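Local coordinates for protein chintase (Rhizomucor miehei, PDB 5YUQ) that probably hydrolyses the beta-1,4 linkages of chitin as a family 18 glycoside hydrolase whose active site forms a tunnel, at residues A[192-204]-A[305-317]. Sequence-based numbering, arbitrary orientation.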
loop_
_atom_site.group_PDB
_atom_site.type_symbol
_atom_site.label_atom_id
_atom_site.label_comp_id
_atom_site.label_asym_id
_atom_site.label_seq_id
_atom_site.Cartn_x
_atom_site.Cartn_y
_atom_site.Cartn_z
ATOM N N GLY A 192 -4.661 5.395 -16.383
ATOM C CA GLY A 192 -5.785 5.191 -15.493
ATOM C C GLY A 192 -5.432 5.815 -14.168
ATOM O O GLY A 192 -4.345 6.355 -14.009
ATOM N N ALA A 193 -6.334 5.745 -13.201
ATOM C CA ALA A 193 -6.037 6.357 -11.917
ATOM C C ALA A 193 -5.054 5.517 -11.095
ATOM O O ALA A 193 -5.022 4.284 -11.192
ATOM C CB ALA A 193 -7.322 6.619 -11.128
ATOM N N ASN A 194 -4.249 6.198 -10.282
ATOM C CA ASN A 194 -3.349 5.518 -9.362
ATOM C C ASN A 194 -4.156 4.769 -8.316
ATOM O O ASN A 194 -3.875 3.617 -7.978
ATOM C CB ASN A 194 -2.463 6.559 -8.671
ATOM C CG ASN A 194 -1.523 5.949 -7.661
ATOM O OD1 ASN A 194 -0.950 4.883 -7.889
ATOM N ND2 ASN A 194 -1.350 6.630 -6.533
ATOM N N ALA A 195 -5.161 5.456 -7.792
ATOM C CA ALA A 195 -5.982 4.914 -6.724
ATOM C C ALA A 195 -7.443 5.193 -7.021
ATOM O O ALA A 195 -8.092 5.945 -6.303
ATOM C CB ALA A 195 -5.580 5.530 -5.410
ATOM N N PRO A 196 -7.971 4.579 -8.087
ATOM C CA PRO A 196 -9.374 4.836 -8.411
ATOM C C PRO A 196 -10.280 4.330 -7.309
ATOM O O PRO A 196 -10.015 3.264 -6.746
ATOM C CB PRO A 196 -9.601 4.009 -9.675
ATOM C CG PRO A 196 -8.569 2.917 -9.619
ATOM C CD PRO A 196 -7.379 3.523 -8.930
ATOM N N LEU A 197 -11.329 5.079 -6.996
ATOM C CA LEU A 197 -12.314 4.593 -6.040
ATOM C C LEU A 197 -13.252 3.633 -6.752
ATOM O O LEU A 197 -13.707 2.648 -6.171
ATOM C CB LEU A 197 -13.080 5.763 -5.430
ATOM C CG LEU A 197 -14.142 5.381 -4.397
ATOM C CD1 LEU A 197 -13.528 4.586 -3.264
ATOM C CD2 LEU A 197 -14.793 6.650 -3.871
ATOM N N TYR A 198 -13.515 3.911 -8.023
ATOM C CA TYR A 198 -14.339 3.033 -8.853
ATOM C C TYR A 198 -13.672 2.715 -10.180
ATOM O O TYR A 198 -12.813 3.467 -10.657
ATOM C CB TYR A 198 -15.703 3.674 -9.138
ATOM C CG TYR A 198 -16.497 4.006 -7.908
ATOM C CD1 TYR A 198 -17.199 3.015 -7.236
ATOM C CD2 TYR A 198 -16.554 5.299 -7.419
ATOM C CE1 TYR A 198 -17.929 3.307 -6.112
ATOM C CE2 TYR A 198 -17.286 5.598 -6.290
ATOM C CZ TYR A 198 -17.972 4.594 -5.643
ATOM O OH TYR A 198 -18.707 4.878 -4.516
ATOM N N TYR A 199 -14.087 1.597 -10.764
ATOM C CA TYR A 199 -13.705 1.203 -12.107
ATOM C C TYR A 199 -14.967 0.872 -12.878
ATOM O O TYR A 199 -15.824 0.143 -12.387
ATOM C CB TYR A 199 -12.784 -0.017 -12.101
ATOM C CG TYR A 199 -12.748 -0.705 -13.445
ATOM C CD1 TYR A 199 -12.028 -0.158 -14.498
ATOM C CD2 TYR A 199 -13.453 -1.881 -13.671
ATOM C CE1 TYR A 199 -12.001 -0.764 -15.739
ATOM C CE2 TYR A 199 -13.432 -2.502 -14.917
ATOM C CZ TYR A 199 -12.701 -1.933 -15.944
ATOM O OH TYR A 199 -12.667 -2.529 -17.188
ATOM N N SER A 200 -15.029 1.369 -14.086
ATOM C CA SER A 200 -16.152 1.069 -14.948
ATOM C C SER A 200 -15.725 0.178 -16.079
ATOM O O SER A 200 -14.798 0.423 -16.746
ATOM C CB SER A 200 -16.748 2.332 -15.558
ATOM O OG SER A 200 -17.578 2.056 -16.634
ATOM N N PRO A 201 -16.550 -0.915 -16.270
ATOM C CA PRO A 201 -16.197 -1.816 -17.375
ATOM C C PRO A 201 -16.231 -1.238 -18.787
ATOM O O PRO A 201 -15.757 -1.820 -19.706
ATOM C CB PRO A 201 -17.244 -2.943 -17.269
ATOM C CG PRO A 201 -17.697 -2.921 -15.907
ATOM C CD PRO A 201 -17.791 -1.476 -15.585
ATOM N N LYS A 202 -16.817 -0.083 -18.925
ATOM C CA LYS A 202 -16.861 0.637 -20.193
ATOM C C LYS A 202 -15.498 1.218 -20.574
ATOM O O LYS A 202 -15.271 1.572 -21.732
ATOM C CB LYS A 202 -17.929 1.737 -20.144
ATOM C CG LYS A 202 -19.361 1.193 -20.182
ATOM C CD LYS A 202 -20.366 2.166 -19.569
ATOM C CE LYS A 202 -20.687 3.331 -20.493
ATOM N NZ LYS A 202 -21.415 2.885 -21.716
ATOM N N VAL A 203 -14.595 1.312 -19.598
ATOM C CA VAL A 203 -13.233 1.785 -19.841
ATOM C C VAL A 203 -12.291 0.610 -20.084
ATOM O O VAL A 203 -12.106 -0.230 -19.204
ATOM C CB VAL A 203 -12.699 2.595 -18.638
ATOM C CG1 VAL A 203 -11.294 3.105 -18.916
ATOM C CG2 VAL A 203 -13.627 3.748 -18.313
ATOM N N THR A 204 -11.693 0.548 -21.272
ATOM C CA THR A 204 -10.752 -0.519 -21.581
ATOM C C THR A 204 -9.320 -0.017 -21.472
ATOM O O THR A 204 -9.082 1.191 -21.386
ATOM C CB THR A 204 -10.979 -1.092 -22.991
ATOM O OG1 THR A 204 -10.990 -0.023 -23.943
ATOM C CG2 THR A 204 -12.299 -1.838 -23.057
ATOM N N TYR A 305 -7.726 18.424 -13.965
ATOM C CA TYR A 305 -9.048 17.913 -14.292
ATOM C C TYR A 305 -9.538 17.036 -13.151
ATOM O O TYR A 305 -8.798 16.741 -12.213
ATOM C CB TYR A 305 -8.982 17.051 -15.550
ATOM C CG TYR A 305 -8.482 17.764 -16.787
ATOM C CD1 TYR A 305 -9.362 18.444 -17.617
ATOM C CD2 TYR A 305 -7.140 17.739 -17.134
ATOM C CE1 TYR A 305 -8.913 19.098 -18.756
ATOM C CE2 TYR A 305 -6.684 18.401 -18.271
ATOM C CZ TYR A 305 -7.581 19.063 -19.075
ATOM O OH TYR A 305 -7.137 19.714 -20.209
ATOM N N TRP A 306 -10.788 16.611 -13.243
ATOM C CA TRP A 306 -11.328 15.653 -12.289
ATOM C C TRP A 306 -11.910 14.523 -13.093
ATOM O O TRP A 306 -12.602 14.755 -14.087
ATOM C CB TRP A 306 -12.422 16.293 -11.440
ATOM C CG TRP A 306 -13.102 15.335 -10.480
ATOM C CD1 TRP A 306 -14.258 14.645 -10.693
ATOM C CD2 TRP A 306 -12.666 14.996 -9.159
ATOM N NE1 TRP A 306 -14.565 13.885 -9.581
ATOM C CE2 TRP A 306 -13.604 14.094 -8.625
ATOM C CE3 TRP A 306 -11.575 15.380 -8.372
ATOM C CZ2 TRP A 306 -13.478 13.561 -7.342
ATOM C CZ3 TRP A 306 -11.449 14.855 -7.106
ATOM C CH2 TRP A 306 -12.397 13.961 -6.596
ATOM N N ASP A 307 -11.624 13.291 -12.685
ATOM C CA ASP A 307 -12.223 12.147 -13.347
ATOM C C ASP A 307 -13.426 11.679 -12.540
ATOM O O ASP A 307 -13.277 11.142 -11.437
ATOM C CB ASP A 307 -11.220 11.009 -13.491
ATOM C CG ASP A 307 -11.834 9.792 -14.126
ATOM O OD1 ASP A 307 -12.445 9.935 -15.204
ATOM O OD2 ASP A 307 -11.729 8.688 -13.554
ATOM N N ASP A 308 -14.617 11.885 -13.089
ATOM C CA ASP A 308 -15.842 11.541 -12.373
ATOM C C ASP A 308 -16.013 10.032 -12.168
ATOM O O ASP A 308 -16.628 9.619 -11.197
ATOM C CB ASP A 308 -17.070 12.133 -13.073
ATOM C CG ASP A 308 -18.334 12.006 -12.242
ATOM O OD1 ASP A 308 -18.289 12.290 -11.024
ATOM O OD2 ASP A 308 -19.377 11.614 -12.805
ATOM N N ILE A 309 -15.472 9.208 -13.060
ATOM C CA ILE A 309 -15.588 7.759 -12.879
ATOM C C ILE A 309 -14.836 7.265 -11.644
ATOM O O ILE A 309 -15.414 6.596 -10.782
ATOM C CB ILE A 309 -15.114 6.985 -14.125
ATOM C CG1 ILE A 309 -16.151 7.107 -15.244
ATOM C CG2 ILE A 309 -14.882 5.520 -13.786
ATOM C CD1 ILE A 309 -15.688 6.554 -16.579
ATOM N N SER A 310 -13.555 7.614 -11.548
ATOM C CA SER A 310 -12.697 7.110 -10.477
ATOM C C SER A 310 -12.753 7.970 -9.228
ATOM O O SER A 310 -12.253 7.568 -8.181
ATOM C CB SER A 310 -11.245 6.997 -10.954
ATOM O OG SER A 310 -10.695 8.274 -11.210
ATOM N N LYS A 311 -13.374 9.145 -9.343
ATOM C CA LYS A 311 -13.420 10.140 -8.274
ATOM C C LYS A 311 -12.023 10.562 -7.842
ATOM O O LYS A 311 -11.737 10.617 -6.647
ATOM C CB LYS A 311 -14.199 9.631 -7.050
ATOM C CG LYS A 311 -15.526 8.972 -7.376
ATOM C CD LYS A 311 -16.502 9.974 -7.965
ATOM C CE LYS A 311 -17.789 9.270 -8.388
ATOM N NZ LYS A 311 -18.715 10.174 -9.137
ATOM N N THR A 312 -11.166 10.884 -8.813
ATOM C CA THR A 312 -9.807 11.352 -8.526
ATOM C C THR A 312 -9.406 12.479 -9.464
ATOM O O THR A 312 -9.898 12.550 -10.593
ATOM C CB THR A 312 -8.759 10.221 -8.668
ATOM O OG1 THR A 312 -8.797 9.686 -9.998
ATOM C CG2 THR A 312 -9.025 9.093 -7.674
ATOM N N PRO A 313 -8.493 13.345 -9.005
ATOM C CA PRO A 313 -8.002 14.430 -9.862
ATOM C C PRO A 313 -6.903 13.913 -10.772
ATOM O O PRO A 313 -6.234 12.930 -10.452
ATOM C CB PRO A 313 -7.402 15.411 -8.855
ATOM C CG PRO A 313 -6.896 14.507 -7.750
ATOM C CD PRO A 313 -7.948 13.429 -7.636
ATOM N N TYR A 314 -6.720 14.573 -11.905
ATOM C CA TYR A 314 -5.563 14.288 -12.723
ATOM C C TYR A 314 -5.150 15.569 -13.400
ATOM O O TYR A 314 -5.922 16.525 -13.450
ATOM C CB TYR A 314 -5.841 13.172 -13.739
ATOM C CG TYR A 314 -6.895 13.486 -14.775
ATOM C CD1 TYR A 314 -8.249 13.335 -14.492
ATOM C CD2 TYR A 314 -6.535 13.896 -16.049
ATOM C CE1 TYR A 314 -9.210 13.602 -15.449
ATOM C CE2 TYR A 314 -7.486 14.164 -17.005
ATOM C CZ TYR A 314 -8.816 14.026 -16.702
ATOM O OH TYR A 314 -9.762 14.300 -17.657
ATOM N N ALA A 315 -3.916 15.609 -13.880
ATOM C CA ALA A 315 -3.405 16.832 -14.472
ATOM C C ALA A 315 -2.532 16.489 -15.661
ATOM O O ALA A 315 -1.890 15.442 -15.690
ATOM C CB ALA A 315 -2.627 17.639 -13.437
ATOM N N TYR A 316 -2.523 17.367 -16.655
ATOM C CA TYR A 316 -1.706 17.135 -17.828
ATOM C C TYR A 316 -0.669 18.241 -17.984
ATOM O O TYR A 316 -0.987 19.425 -17.873
ATOM C CB TYR A 316 -2.569 17.052 -19.084
ATOM C CG TYR A 316 -1.747 16.813 -20.330
ATOM C CD1 TYR A 316 -1.131 15.586 -20.554
ATOM C CD2 TYR A 316 -1.567 17.816 -21.268
ATOM C CE1 TYR A 316 -0.363 15.365 -21.695
ATOM C CE2 TYR A 316 -0.805 17.601 -22.403
ATOM C CZ TYR A 316 -0.208 16.377 -22.605
ATOM O OH TYR A 316 0.549 16.178 -23.736
ATOM N N SER A 317 0.573 17.837 -18.229
ATOM C CA SER A 317 1.638 18.779 -18.538
ATOM C C SER A 317 2.050 18.587 -19.981
ATOM O O SER A 317 2.603 17.550 -20.333
ATOM C CB SER A 317 2.847 18.540 -17.634
ATOM O OG SER A 317 3.957 19.311 -18.085
#
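With CG anti to its carbonyl carbon (chi1 -58°), Y198 sets its ring beside K311, whose own CG takes the same rotamer class (chi1 -47°) and meets the ring edge near its plane, 3.8 Å from Y198 CD2. This joins the beta hairpin of strands 302-307 and 312-317, whose turn closes on a G1 beta bulge with K311 and T312 both facing D307, to the loop that follows strand 175-178 of the family 18 TIM barrel. K311 suits this place because its methylenes lie against the tyrosine edge while its ammonium leads away to a salt bridge with D308. L197 CG lies over one face of the same ring.

One backbone bond ties loop to hairpin: L197 N donates to S310 O at 2.9 Å, in the carbonyl plane on a lone pair and fairly straight at 162°. Beside it P196, which has no N-H to offer, lays CB against S310 CB at 3.6 Å. A193 is small enough to bring CB to 3.6 Å from T312 OG1, while T312 CG2 turns to A195 O. Farther along, the branched I309 sends CG2 toward S200 CB and CD1 to V203 CG2, 3.9 Å away; the I309 and V203 side chains run past each other in opposite directions. V203 also touches Y252, and Y198 touches Y338 of helix 329-341.

D307, itself buried, braces the turn through an Asx motif: its OD2 receives S310 N from above the carboxylate plane and, through its anti lone pair, S310 OG at 2.6 Å.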